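RabGDI protein (Plasmodium falciparum 3D7, PDB 3P1W) probably acts as a Rab GDP-dissociation inhibitor, binding Rab GTPases in their GDP-bound form and so taking part in vesicle traffic of the malaria parasite. Local coordinates at residues A[282-293]-A[305-316]; A[115-123]-A[243-252]. All blocks are in the same frame, centred on the assembly; numbering follows the deposited sequence.

Contact 1 of 2, residues A[282-293]-A[305-316]; sequences FVFDDDNKVCGI and KVICDPSYVMHL
F282 meets the 3-10 turn and loop after strand 305-308 with the outer edge of its ring. With chi1 at -68°, its CG stands opposite the carbonyl carbon, and the ring extends toward residues 305-316. CE2 lies 3.2 Å from the carbonyl O of Y312, and that oxygen sits near the ring plane, so it faces the C-H rim. H315 comes to the same edge: in one of its two conformers, CE1 is 3.5 Å from F282 CE2. In that conformer the rings meet at their margins, planes 23° apart, without stacking. L316 adds its CD1 branch, 3.8 Å from F282 CE2, and the same methyl reaches CZ at the edge of the F284 ring. At another point of the F282 ring edge, CE1 touches V306 CG1 at 4.0 Å. V306 thus serves two neighbours, because its second branch, CG2, packs 3.9 Å from CG2 of V290. Strands 279-284 and 290-295 form a hairpin of the mixed sheet, with a classic beta bulge where C291 and G292 face V283. I427 of strand 427-429 also touches F282, F284 and V290. The hairpin therefore packs on strand 305-308 and the turns after it mainly through apolar contacts, with the carbonyl O of Y312 at the ring edge as the polar element.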
loop_
_atom_site.group_PDB
_atom_site.type_symbol
_atom_site.label_atom_id
_atom_site.label_comp_id
_atom_site.label_asym_id
_atom_site.label_seq_id
_atom_site.Cartn_x
_atom_site.Cartn_y
_atom_site.Cartn_z
ATOM N N PHE A 282 25.764 -4.720 -14.987
ATOM C CA PHE A 282 24.970 -4.678 -16.192
ATOM C C PHE A 282 25.909 -4.701 -17.386
ATOM O O PHE A 282 27.000 -4.134 -17.327
ATOM C CB PHE A 282 24.148 -3.398 -16.247
ATOM C CG PHE A 282 23.061 -3.327 -15.211
ATOM C CD1 PHE A 282 21.798 -3.830 -15.479
ATOM C CD2 PHE A 282 23.300 -2.771 -13.976
ATOM C CE1 PHE A 282 20.779 -3.764 -14.528
ATOM C CE2 PHE A 282 22.284 -2.697 -13.023
ATOM C CZ PHE A 282 21.031 -3.205 -13.301
ATOM N N VAL A 283 25.485 -5.359 -18.458
ATOM C CA VAL A 283 26.168 -5.292 -19.739
ATOM C C VAL A 283 25.360 -4.358 -20.638
ATOM O O VAL A 283 24.131 -4.483 -20.730
ATOM C CB VAL A 283 26.293 -6.694 -20.375
ATOM C CG1 VAL A 283 27.165 -6.645 -21.646
ATOM C CG2 VAL A 283 26.852 -7.695 -19.353
ATOM N N PHE A 284 26.049 -3.399 -21.252
ATOM C CA PHE A 284 25.446 -2.423 -22.162
ATOM C C PHE A 284 25.943 -2.578 -23.592
ATOM O O PHE A 284 27.121 -2.837 -23.808
ATOM C CB PHE A 284 25.785 -1.022 -21.689
ATOM C CG PHE A 284 25.126 -0.662 -20.414
ATOM C CD1 PHE A 284 23.763 -0.411 -20.394
ATOM C CD2 PHE A 284 25.843 -0.606 -19.226
ATOM C CE1 PHE A 284 23.119 -0.095 -19.219
ATOM C CE2 PHE A 284 25.186 -0.286 -18.030
ATOM C CZ PHE A 284 23.832 -0.029 -18.037
ATOM N N ASP A 285 25.048 -2.406 -24.562
ATOM C CA ASP A 285 25.444 -2.449 -25.969
ATOM C C ASP A 285 26.055 -1.112 -26.408
ATOM O O ASP A 285 26.180 -0.186 -25.608
ATOM C CB ASP A 285 24.257 -2.842 -26.866
ATOM C CG ASP A 285 23.176 -1.778 -26.931
ATOM O OD1 ASP A 285 23.415 -0.621 -26.524
ATOM O OD2 ASP A 285 22.075 -2.107 -27.409
ATOM N N ASP A 286 26.431 -1.033 -27.683
ATOM C CA ASP A 286 27.024 0.177 -28.271
ATOM C C ASP A 286 26.148 1.435 -28.195
ATOM O O ASP A 286 26.666 2.541 -28.333
ATOM C CB ASP A 286 27.410 -0.077 -29.740
ATOM C CG ASP A 286 28.635 -0.965 -29.886
ATOM O OD1 ASP A 286 29.275 -1.299 -28.869
ATOM O OD2 ASP A 286 28.971 -1.327 -31.033
ATOM N N ASP A 287 24.839 1.280 -28.006
ATOM C CA ASP A 287 23.961 2.441 -27.831
ATOM C C ASP A 287 23.622 2.666 -26.350
ATOM O O ASP A 287 22.671 3.363 -26.042
ATOM C CB ASP A 287 22.657 2.300 -28.633
ATOM C CG ASP A 287 22.883 1.952 -30.085
ATOM O OD1 ASP A 287 23.952 2.272 -30.645
ATOM O OD2 ASP A 287 21.960 1.352 -30.670
ATOM N N ASN A 288 24.412 2.083 -25.452
ATOM C CA ASN A 288 24.204 2.200 -24.009
ATOM C C ASN A 288 22.836 1.685 -23.540
ATOM O O ASN A 288 22.273 2.190 -22.565
ATOM C CB ASN A 288 24.441 3.644 -23.541
ATOM C CG ASN A 288 25.863 4.105 -23.774
ATOM O OD1 ASN A 288 26.800 3.317 -23.716
ATOM N ND2 ASN A 288 26.027 5.392 -24.059
ATOM N N LYS A 289 22.313 0.673 -24.227
ATOM C CA LYS A 289 21.074 0.010 -23.813
ATOM C C LYS A 289 21.426 -1.326 -23.182
ATOM O O LYS A 289 22.368 -2.005 -23.620
ATOM C CB LYS A 289 20.147 -0.229 -24.995
ATOM C CG LYS A 289 19.744 1.029 -25.746
ATOM C CD LYS A 289 18.525 0.771 -26.636
ATOM C CE LYS A 289 18.480 1.728 -27.817
ATOM N NZ LYS A 289 17.091 1.929 -28.296
ATOM N N VAL A 290 20.668 -1.715 -22.163
ATOM C CA VAL A 290 20.967 -2.956 -21.462
ATOM C C VAL A 290 20.851 -4.137 -22.433
ATOM O O VAL A 290 19.952 -4.181 -23.274
ATOM C CB VAL A 290 20.077 -3.173 -20.214
ATOM C CG1 VAL A 290 18.642 -3.573 -20.605
ATOM C CG2 VAL A 290 20.712 -4.220 -19.291
ATOM N N CYS A 291 21.807 -5.056 -22.352
ATOM C CA CYS A 291 21.760 -6.282 -23.150
ATOM C C CYS A 291 22.057 -7.519 -22.307
ATOM O O CYS A 291 21.851 -8.631 -22.771
ATOM C CB CYS A 291 22.702 -6.184 -24.356
ATOM S SG CYS A 291 24.433 -6.092 -23.948
ATOM N N GLY A 292 22.499 -7.353 -21.059
ATOM C CA GLY A 292 22.693 -8.514 -20.185
ATOM C C GLY A 292 23.039 -8.187 -18.745
ATOM O O GLY A 292 23.093 -7.012 -18.369
ATOM N N ILE A 293 23.264 -9.232 -17.945
ATOM C CA ILE A 293 23.713 -9.091 -16.536
ATOM C C ILE A 293 24.742 -10.170 -16.173
ATOM O O ILE A 293 24.722 -11.276 -16.736
ATOM C CB ILE A 293 22.543 -9.161 -15.533
ATOM C CG1 ILE A 293 21.785 -10.479 -15.669
ATOM C CG2 ILE A 293 21.563 -7.958 -15.702
ATOM C CD1 ILE A 293 21.585 -11.175 -14.365
ATOM N N LYS A 305 15.260 -6.342 -21.740
ATOM C CA LYS A 305 14.856 -5.388 -20.708
ATOM C C LYS A 305 15.180 -5.884 -19.323
ATOM O O LYS A 305 15.276 -7.089 -19.084
ATOM C CB LYS A 305 13.342 -5.101 -20.803
ATOM C CG LYS A 305 12.882 -4.607 -22.200
ATOM C CD LYS A 305 11.391 -4.331 -22.257
ATOM C CE LYS A 305 10.879 -4.082 -23.674
ATOM N NZ LYS A 305 11.643 -3.039 -24.438
ATOM N N VAL A 306 15.285 -4.939 -18.386
ATOM C CA VAL A 306 15.448 -5.272 -16.992
ATOM C C VAL A 306 14.377 -4.515 -16.182
ATOM O O VAL A 306 14.051 -3.374 -16.497
ATOM C CB VAL A 306 16.854 -4.873 -16.478
ATOM C CG1 VAL A 306 16.944 -4.915 -14.944
ATOM C CG2 VAL A 306 17.929 -5.759 -17.074
ATOM N N ILE A 307 13.835 -5.170 -15.160
ATOM C CA ILE A 307 13.008 -4.482 -14.133
ATOM C C ILE A 307 13.710 -4.703 -12.834
ATOM O O ILE A 307 14.086 -5.835 -12.522
ATOM C CB ILE A 307 11.578 -5.047 -14.066
ATOM C CG1 ILE A 307 10.840 -4.839 -15.383
ATOM C CG2 ILE A 307 10.773 -4.380 -12.911
ATOM C CD1 ILE A 307 9.623 -5.792 -15.540
ATOM N N CYS A 308 13.915 -3.648 -12.047
ATOM C CA CYS A 308 14.576 -3.837 -10.782
ATOM C C CYS A 308 14.173 -2.784 -9.784
ATOM O O CYS A 308 13.629 -1.758 -10.151
ATOM C CB CYS A 308 16.088 -3.817 -10.971
ATOM S SG CYS A 308 16.794 -2.263 -11.553
ATOM N N ASP A 309 14.451 -3.055 -8.524
ATOM C CA ASP A 309 14.255 -2.031 -7.490
ATOM C C ASP A 309 15.489 -1.114 -7.407
ATOM O O ASP A 309 16.535 -1.421 -7.995
ATOM C CB ASP A 309 13.852 -2.686 -6.173
ATOM C CG ASP A 309 14.974 -3.400 -5.478
ATOM O OD1 ASP A 309 15.875 -2.737 -4.926
ATOM O OD2 ASP A 309 14.886 -4.630 -5.390
ATOM N N PRO A 310 15.385 0.014 -6.688
ATOM C CA PRO A 310 16.452 0.986 -6.680
ATOM C C PRO A 310 17.804 0.465 -6.170
ATOM O O PRO A 310 18.858 0.983 -6.582
ATOM C CB PRO A 310 15.889 2.123 -5.785
ATOM C CG PRO A 310 14.444 2.038 -5.963
ATOM C CD PRO A 310 14.181 0.526 -5.992
ATOM N N SER A 311 17.801 -0.573 -5.349
ATOM C CA SER A 311 19.044 -1.091 -4.797
ATOM C C SER A 311 19.962 -1.687 -5.849
ATOM O O SER A 311 21.161 -1.841 -5.578
ATOM C CB SER A 311 18.810 -2.131 -3.693
ATOM O OG SER A 311 18.332 -3.349 -4.176
ATOM N N TYR A 312 19.417 -2.038 -7.008
ATOM C CA TYR A 312 20.208 -2.647 -8.088
ATOM C C TYR A 312 20.830 -1.646 -9.058
ATOM O O TYR A 312 21.637 -2.043 -9.941
ATOM C CB TYR A 312 19.377 -3.700 -8.834
ATOM C CG TYR A 312 19.172 -4.923 -8.009
ATOM C CD1 TYR A 312 20.114 -5.945 -7.976
ATOM C CD2 TYR A 312 18.009 -5.063 -7.226
ATOM C CE1 TYR A 312 19.923 -7.081 -7.197
ATOM C CE2 TYR A 312 17.817 -6.182 -6.446
ATOM C CZ TYR A 312 18.769 -7.183 -6.421
ATOM O OH TYR A 312 18.542 -8.287 -5.612
ATOM N N VAL A 313 20.545 -0.362 -8.871
ATOM C CA VAL A 313 21.038 0.673 -9.773
ATOM C C VAL A 313 21.750 1.788 -9.043
ATOM O O VAL A 313 21.882 2.906 -9.565
ATOM C CB VAL A 313 19.895 1.254 -10.662
ATOM C CG1 VAL A 313 19.335 0.187 -11.624
ATOM C CG2 VAL A 313 18.736 1.868 -9.796
ATOM N N MET A 314 22.280 1.480 -7.862
ATOM C CA MET A 314 22.918 2.517 -7.055
ATOM C C MET A 314 24.259 2.963 -7.641
ATOM O O MET A 314 24.748 4.033 -7.275
ATOM C CB MET A 314 23.127 2.029 -5.623
ATOM C CG MET A 314 21.866 1.789 -4.861
ATOM S SD MET A 314 20.974 3.309 -4.518
ATOM C CE MET A 314 21.949 3.878 -3.133
ATOM N N HIS A 315 24.820 2.136 -8.528
ATOM C CA HIS A 315 26.051 2.441 -9.258
ATOM C C HIS A 315 25.850 3.119 -10.616
ATOM O O HIS A 315 26.822 3.539 -11.244
ATOM C CB HIS A 315 26.868 1.149 -9.466
ATOM C CG HIS A 315 26.146 0.071 -10.207
ATOM N ND1 HIS A 315 24.864 -0.343 -9.887
ATOM C CD2 HIS A 315 26.554 -0.713 -11.234
ATOM C CE1 HIS A 315 24.524 -1.336 -10.691
ATOM N NE2 HIS A 315 25.536 -1.584 -11.510
ATOM N N LEU A 316 24.605 3.230 -11.062
ATOM C CA LEU A 316 24.286 3.737 -12.400
ATOM C C LEU A 316 23.829 5.181 -12.344
ATOM O O LEU A 316 23.072 5.599 -11.431
ATOM C CB LEU A 316 23.205 2.908 -13.081
ATOM C CG LEU A 316 23.506 1.440 -13.353
ATOM C CD1 LEU A 316 22.352 0.876 -14.165
ATOM C CD2 LEU A 316 24.862 1.284 -14.086
#

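Contact 2 of 2, residues A[115-123]-A[243-252]; sequences LEWLVVEGS and FGKSPFIYPL
W117 and P251 are paired, non-hydrogen-bonded, in an antiparallel beta ladder formed by strands 117-129 and 248-251 in the large mixed sheet. Their side chains run alongside in the same direction. P251 CB and L115 CB share one side of the indole, toward its rim, and P251 CG is 3.6 Å from W117 CZ3. I249 CD1 approaches from the other side of the indole plane, near its rim, 3.4 Å from W117 CE3. I249 CG1 takes the position between its backbone N and carbonyl carbon (chi1 57°), which carries CD1 to the indole. L118 and L252 run alongside each other, their CD1 methyls 3.8 Å apart. V119 and F243 pass with their side chains antiparallel, V119 CG2 3.4 Å from F243 CB. Between the non-hydrogen-bonded pairs W117-P251 and V119-I249, L118 and Y250 form the hydrogen-bonded pair. Its two bonds are L118 N to Y250 O and Y250 N to L118 O. The OH of Y250 is bonded to D90. Beyond the ladder, S246 forms an ST turn, its OG accepting from F248 N. The same OG donates to V120 O at 2.6 Å, tilted 27° from the carbonyl plane.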
loop_
_atom_site.group_PDB
_atom_site.type_symbol
_atom_site.label_atom_id
_atom_site.label_comp_id
_atom_site.label_asym_id
_atom_site.label_seq_id
_atom_site.Cartn_x
_atom_site.Cartn_y
_atom_site.Cartn_z
ATOM N N LEU A 115 -3.521 -17.866 -2.208
ATOM C CA LEU A 115 -3.695 -17.102 -0.984
ATOM C C LEU A 115 -5.104 -17.236 -0.453
ATOM O O LEU A 115 -6.054 -17.460 -1.209
ATOM C CB LEU A 115 -3.400 -15.622 -1.251
ATOM C CG LEU A 115 -2.005 -15.311 -1.812
ATOM C CD1 LEU A 115 -2.132 -14.441 -3.049
ATOM C CD2 LEU A 115 -1.118 -14.667 -0.761
ATOM N N GLU A 116 -5.227 -17.079 0.860
ATOM C CA GLU A 116 -6.507 -17.033 1.541
ATOM C C GLU A 116 -6.653 -15.572 1.982
ATOM O O GLU A 116 -5.737 -15.032 2.578
ATOM C CB GLU A 116 -6.467 -17.961 2.747
ATOM C CG GLU A 116 -7.817 -18.458 3.227
ATOM C CD GLU A 116 -7.702 -19.703 4.090
ATOM O OE1 GLU A 116 -8.634 -19.957 4.881
ATOM O OE2 GLU A 116 -6.685 -20.427 3.981
ATOM N N TRP A 117 -7.783 -14.954 1.659
ATOM C CA TRP A 117 -8.017 -13.532 1.910
ATOM C C TRP A 117 -8.964 -13.358 3.071
ATOM O O TRP A 117 -10.005 -14.033 3.146
ATOM C CB TRP A 117 -8.619 -12.883 0.666
ATOM C CG TRP A 117 -7.670 -12.924 -0.459
ATOM C CD1 TRP A 117 -7.617 -13.853 -1.469
ATOM C CD2 TRP A 117 -6.589 -12.023 -0.683
ATOM N NE1 TRP A 117 -6.569 -13.566 -2.316
ATOM C CE2 TRP A 117 -5.926 -12.447 -1.857
ATOM C CE3 TRP A 117 -6.115 -10.888 -0.008
ATOM C CZ2 TRP A 117 -4.819 -11.776 -2.368
ATOM C CZ3 TRP A 117 -5.028 -10.222 -0.524
ATOM C CH2 TRP A 117 -4.383 -10.669 -1.687
ATOM N N LEU A 118 -8.621 -12.455 3.981
ATOM C CA LEU A 118 -9.498 -12.134 5.084
ATOM C C LEU A 118 -9.704 -10.628 5.150
ATOM O O LEU A 118 -8.757 -9.853 4.936
ATOM C CB LEU A 118 -8.906 -12.659 6.388
ATOM C CG LEU A 118 -8.800 -14.191 6.424
ATOM C CD1 LEU A 118 -7.776 -14.666 7.442
ATOM C CD2 LEU A 118 -10.190 -14.772 6.711
ATOM N N VAL A 119 -10.938 -10.221 5.426
ATOM C CA VAL A 119 -11.285 -8.799 5.466
ATOM C C VAL A 119 -10.617 -8.135 6.650
ATOM O O VAL A 119 -10.463 -8.728 7.724
ATOM C CB VAL A 119 -12.840 -8.587 5.511
ATOM C CG1 VAL A 119 -13.424 -9.032 6.855
ATOM C CG2 VAL A 119 -13.214 -7.144 5.240
ATOM N N VAL A 120 -10.207 -6.893 6.439
ATOM C CA VAL A 120 -9.746 -6.049 7.501
ATOM C C VAL A 120 -10.968 -5.565 8.248
ATOM O O VAL A 120 -11.913 -5.085 7.645
ATOM C CB VAL A 120 -8.928 -4.871 6.940
ATOM C CG1 VAL A 120 -8.596 -3.847 8.026
ATOM C CG2 VAL A 120 -7.614 -5.425 6.316
ATOM N N GLU A 121 -10.957 -5.703 9.563
ATOM C CA GLU A 121 -12.207 -5.604 10.328
ATOM C C GLU A 121 -12.733 -4.189 10.499
ATOM O O GLU A 121 -13.927 -4.011 10.765
ATOM C CB GLU A 121 -12.088 -6.299 11.687
ATOM C CG GLU A 121 -11.953 -7.804 11.560
ATOM C CD GLU A 121 -12.096 -8.545 12.881
ATOM O OE1 GLU A 121 -11.986 -7.939 13.969
ATOM O OE2 GLU A 121 -12.312 -9.765 12.828
ATOM N N GLY A 122 -11.880 -3.181 10.344
ATOM C CA GLY A 122 -12.363 -1.824 10.417
ATOM C C GLY A 122 -11.494 -0.779 9.775
ATOM O O GLY A 122 -10.301 -0.965 9.599
ATOM N N SER A 123 -12.138 0.319 9.419
ATOM C CA SER A 123 -11.487 1.465 8.798
ATOM C C SER A 123 -11.819 2.677 9.642
ATOM O O SER A 123 -13.011 2.932 9.902
ATOM C CB SER A 123 -12.061 1.684 7.406
ATOM O OG SER A 123 -12.163 0.472 6.676
ATOM N N PHE A 243 -17.282 -8.078 1.683
ATOM C CA PHE A 243 -17.095 -8.608 3.039
ATOM C C PHE A 243 -17.775 -7.791 4.149
ATOM O O PHE A 243 -17.656 -8.129 5.321
ATOM C CB PHE A 243 -15.597 -8.720 3.350
ATOM C CG PHE A 243 -14.819 -9.561 2.362
ATOM C CD1 PHE A 243 -14.496 -10.886 2.653
ATOM C CD2 PHE A 243 -14.400 -9.032 1.150
ATOM C CE1 PHE A 243 -13.773 -11.666 1.739
ATOM C CE2 PHE A 243 -13.688 -9.801 0.242
ATOM C CZ PHE A 243 -13.364 -11.113 0.534
ATOM N N GLY A 244 -18.435 -6.688 3.818
ATOM C CA GLY A 244 -19.156 -5.886 4.831
ATOM C C GLY A 244 -18.375 -5.014 5.812
ATOM O O GLY A 244 -18.699 -3.823 5.988
ATOM N N LYS A 245 -17.383 -5.598 6.489
ATOM C CA LYS A 245 -16.723 -4.954 7.590
ATOM C C LYS A 245 -15.899 -3.737 7.123
ATOM O O LYS A 245 -15.865 -2.711 7.799
ATOM C CB LYS A 245 -15.810 -5.953 8.320
ATOM C CG LYS A 245 -16.561 -7.200 8.887
ATOM C CD LYS A 245 -15.737 -7.866 9.998
ATOM C CE LYS A 245 -16.542 -8.921 10.767
ATOM N NZ LYS A 245 -16.844 -10.047 9.906
ATOM N N SER A 246 -15.209 -3.893 6.001
ATOM C CA SER A 246 -14.455 -2.794 5.383
ATOM C C SER A 246 -14.249 -3.124 3.913
ATOM O O SER A 246 -14.533 -4.252 3.485
ATOM C CB SER A 246 -13.105 -2.618 6.091
ATOM O OG SER A 246 -12.126 -3.531 5.607
ATOM N N PRO A 247 -13.749 -2.157 3.110
ATOM C CA PRO A 247 -13.457 -2.466 1.714
ATOM C C PRO A 247 -12.031 -2.989 1.479
ATOM O O PRO A 247 -11.582 -3.037 0.341
ATOM C CB PRO A 247 -13.657 -1.115 1.011
ATOM C CG PRO A 247 -13.292 -0.119 2.042
ATOM C CD PRO A 247 -13.592 -0.724 3.398
ATOM N N PHE A 248 -11.335 -3.387 2.535
ATOM C CA PHE A 248 -9.940 -3.839 2.429
ATOM C C PHE A 248 -9.766 -5.289 2.850
ATOM O O PHE A 248 -10.432 -5.757 3.787
ATOM C CB PHE A 248 -8.994 -2.973 3.285
ATOM C CG PHE A 248 -9.005 -1.534 2.908
ATOM C CD1 PHE A 248 -8.222 -1.069 1.862
ATOM C CD2 PHE A 248 -9.823 -0.642 3.583
ATOM C CE1 PHE A 248 -8.275 0.280 1.490
ATOM C CE2 PHE A 248 -9.861 0.708 3.219
ATOM C CZ PHE A 248 -9.085 1.159 2.186
ATOM N N ILE A 249 -8.846 -5.967 2.158
ATOM C CA ILE A 249 -8.437 -7.332 2.487
ATOM C C ILE A 249 -6.937 -7.439 2.637
ATOM O O ILE A 249 -6.174 -6.559 2.196
ATOM C CB ILE A 249 -8.922 -8.369 1.436
ATOM C CG1 ILE A 249 -8.418 -8.023 0.026
ATOM C CG2 ILE A 249 -10.446 -8.455 1.488
ATOM C CD1 ILE A 249 -8.835 -9.068 -1.055
ATOM N N TYR A 250 -6.526 -8.551 3.250
ATOM C CA TYR A 250 -5.131 -8.842 3.518
ATOM C C TYR A 250 -5.024 -10.362 3.611
ATOM O O TYR A 250 -5.952 -11.020 4.092
ATOM C CB TYR A 250 -4.741 -8.187 4.838
ATOM C CG TYR A 250 -3.290 -8.212 5.283
ATOM C CD1 TYR A 250 -2.310 -7.459 4.641
ATOM C CD2 TYR A 250 -2.927 -8.893 6.435
ATOM C CE1 TYR A 250 -1.019 -7.452 5.116
ATOM C CE2 TYR A 250 -1.641 -8.886 6.909
ATOM C CZ TYR A 250 -0.694 -8.184 6.253
ATOM O OH TYR A 250 0.587 -8.202 6.783
ATOM N N PRO A 251 -3.943 -10.933 3.077
ATOM C CA PRO A 251 -3.874 -12.386 3.048
ATOM C C PRO A 251 -3.574 -12.990 4.394
ATOM O O PRO A 251 -2.855 -12.404 5.184
ATOM C CB PRO A 251 -2.711 -12.690 2.100
ATOM C CG PRO A 251 -2.284 -11.416 1.516
ATOM C CD PRO A 251 -2.830 -10.301 2.359
ATOM N N LEU A 252 -4.103 -14.185 4.628
ATOM C CA LEU A 252 -3.696 -14.972 5.763
ATOM C C LEU A 252 -2.177 -15.164 5.693
ATOM O O LEU A 252 -1.629 -15.546 4.650
ATOM C CB LEU A 252 -4.437 -16.320 5.765
ATOM C CG LEU A 252 -4.227 -17.270 6.934
ATOM C CD1 LEU A 252 -4.657 -16.612 8.226
ATOM C CD2 LEU A 252 -5.003 -18.571 6.716
HETATM O O HOH W 1 -2.721 -16.964 2.352
HETATM O O HOH W 2 -16.067 -2.557 10.791
HETATM O O HOH W 3 -14.914 -0.158 7.843
#

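Contacts 1 and 2 lie on opposite sides of the chain's centre. Their own centres are 39 Å apart, and their nearest atoms remain about 19 Å apart, so they do not touch. They belong to different mixed sheets. Contact 1 is part of the sheet that includes strand 20-26, and contact 2 of the sheet built round strand 117-129. The centre of contact 1 is about 27 Å, that of contact 2 about 14 Å, from the chain's centre. They follow in series, with 243-252 ending before 282-293 begins. Contact 1 joins neighbouring parts of the sequence mainly through side chains, whereas contact 2 brings distant parts together and adds backbone pairing to its side-chain packing.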